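Local coordinates for adenosine monophosphate-protein transferase (Thermoplasma acidophilum, PDB 1RLH), which is of unestablished function but belongs to the adenosine-specific kinase family, consistent with a role in handling adenosine or its nucleotides, at residues 109-114 and 118-123. Sequence-based numbering, arbitrary orientation.
Sequences NAVKMC and GSIFAA
Gly118 meets the last turn of the helix at Cys114, its N lying 2.8 Å from Cys114 O, although the angle is too poor for a hydrogen bond. Here the chain has just left helix 104-115 and doubles back into strand 118-124. The glycine is nearly fully extended, and having no side chain it adds no bulk beside the carbonyl of Cys114. Ser119 turns its side chain off the helix, and its hydroxyl is hydrogen-bonded to His35, a polar role that suits the far side of the strand. Ile120 comes next and makes two of the three apolar side-chain contacts, because a beta-branched residue fits an extended strand and its longer branch can span the gap. With CG1 placed anti to its own carbonyl carbon (chi1 -55°), that branch reaches two helix residues: CG1 lies 4.1 Å from CG1 of Val111, while CD1 lies 4.0 Å from CB of Cys114. The Val111 and Ile120 side chains meet at a slant. Phe121 and Ala122 pair with Val31 of strand 28-34 as a classic beta bulge, and the chain turns a corner here; Phe121 packs against Val141 and Val144 in the other sheet. Past this corner, Ala123 returns its methyl to the helix, with CB 4.2 Å from CG2 of Val111. The two methyls of Val111 thus serve different partners, CG1 the isoleucine and CG2 the alanine. Cys114, small and buried, also touches Phe95 and Ile97 of strand 94-100. The helix and strand 118-120 run at 131°, closer to antiparallel than parallel. Across these two segments the side chains meet solely through carbon, so the contact rests on modest, partly buried apolar packing rather than directed polar bonds, and contributes to seating the helix on the five-stranded sheet.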
loop_
_atom_site.group_PDB
_atom_site.type_symbol
_atom_site.label_atom_id
_atom_site.label_comp_id
_atom_site.label_asym_id
_atom_site.label_seq_id
_atom_site.Cartn_x
_atom_site.Cartn_y
_atom_site.Cartn_z
ATOM N N ASN A 109 5.205 14.213 4.551
ATOM C CA ASN A 109 4.325 15.011 3.702
ATOM C C ASN A 109 3.631 14.151 2.653
ATOM O O ASN A 109 2.483 14.402 2.299
ATOM C CB ASN A 109 5.100 16.142 3.019
ATOM C CG ASN A 109 5.413 17.283 3.966
ATOM O OD1 ASN A 109 4.675 17.527 4.923
ATOM N ND2 ASN A 109 6.495 18.002 3.694
ATOM N N ALA A 110 4.333 13.139 2.154
ATOM C CA ALA A 110 3.749 12.242 1.165
ATOM C C ALA A 110 2.535 11.566 1.801
ATOM O O ALA A 110 1.483 11.424 1.171
ATOM C CB ALA A 110 4.771 11.196 0.739
ATOM N N VAL A 111 2.685 11.158 3.060
ATOM C CA VAL A 111 1.596 10.499 3.774
ATOM C C VAL A 111 0.437 11.466 3.983
ATOM O O VAL A 111 -0.719 11.119 3.731
ATOM C CB VAL A 111 2.053 9.971 5.151
ATOM C CG1 VAL A 111 0.871 9.351 5.890
ATOM C CG2 VAL A 111 3.152 8.943 4.969
ATOM N N LYS A 112 0.747 12.678 4.438
ATOM C CA LYS A 112 -0.285 13.687 4.666
ATOM C C LYS A 112 -1.069 13.940 3.386
ATOM O O LYS A 112 -2.289 14.094 3.413
ATOM C CB LYS A 112 0.335 15.009 5.136
ATOM C CG LYS A 112 0.995 14.967 6.502
ATOM C CD LYS A 112 1.555 16.343 6.854
ATOM C CE LYS A 112 2.199 16.361 8.230
ATOM N NZ LYS A 112 1.206 16.082 9.303
ATOM N N MET A 113 -0.363 13.996 2.263
ATOM C CA MET A 113 -1.013 14.236 0.983
ATOM C C MET A 113 -1.922 13.073 0.604
ATOM O O MET A 113 -3.002 13.281 0.056
ATOM C CB MET A 113 0.031 14.472 -0.108
ATOM C CG MET A 113 0.831 15.757 0.085
ATOM S SD MET A 113 -0.215 17.234 0.121
ATOM C CE MET A 113 -0.381 17.501 1.890
ATOM N N CYS A 114 -1.489 11.851 0.899
ATOM C CA CYS A 114 -2.304 10.681 0.591
ATOM C C CYS A 114 -3.579 10.719 1.424
ATOM O O CYS A 114 -4.631 10.265 0.979
ATOM C CB CYS A 114 -1.536 9.394 0.885
ATOM S SG CYS A 114 -0.211 9.034 -0.291
ATOM N N GLY A 118 -7.311 9.668 0.550
ATOM C CA GLY A 118 -7.457 8.291 0.986
ATOM C C GLY A 118 -7.244 8.070 2.466
ATOM O O GLY A 118 -7.048 9.013 3.234
ATOM N N SER A 119 -7.293 6.803 2.863
ATOM C CA SER A 119 -7.103 6.411 4.248
ATOM C C SER A 119 -5.800 5.633 4.320
ATOM O O SER A 119 -5.435 4.953 3.367
ATOM C CB SER A 119 -8.270 5.535 4.704
ATOM O OG SER A 119 -9.481 6.267 4.633
ATOM N N ILE A 120 -5.094 5.732 5.441
ATOM C CA ILE A 120 -3.813 5.045 5.579
ATOM C C ILE A 120 -3.924 3.738 6.366
ATOM O O ILE A 120 -4.509 3.712 7.445
ATOM C CB ILE A 120 -2.773 5.963 6.283
ATOM C CG1 ILE A 120 -2.644 7.291 5.524
ATOM C CG2 ILE A 120 -1.418 5.255 6.373
ATOM C CD1 ILE A 120 -2.300 7.150 4.053
ATOM N N PHE A 121 -3.364 2.660 5.815
ATOM C CA PHE A 121 -3.364 1.356 6.479
ATOM C C PHE A 121 -2.021 1.179 7.183
ATOM O O PHE A 121 -1.953 0.648 8.292
ATOM C CB PHE A 121 -3.540 0.220 5.466
ATOM C CG PHE A 121 -4.929 0.114 4.894
ATOM C CD1 PHE A 121 -5.116 -0.080 3.529
ATOM C CD2 PHE A 121 -6.047 0.181 5.719
ATOM C CE1 PHE A 121 -6.399 -0.205 2.992
ATOM C CE2 PHE A 121 -7.333 0.055 5.191
ATOM C CZ PHE A 121 -7.507 -0.139 3.828
ATOM N N ALA A 122 -0.958 1.626 6.520
ATOM C CA ALA A 122 0.396 1.536 7.066
ATOM C C ALA A 122 1.299 2.622 6.488
ATOM O O ALA A 122 1.096 3.089 5.376
ATOM C CB ALA A 122 0.996 0.169 6.770
ATOM N N ALA A 123 2.300 3.006 7.268
ATOM C CA ALA A 123 3.272 4.022 6.879
ATOM C C ALA A 123 4.446 3.667 7.774
ATOM O O ALA A 123 4.473 4.038 8.946
ATOM C CB ALA A 123 2.734 5.411 7.207
#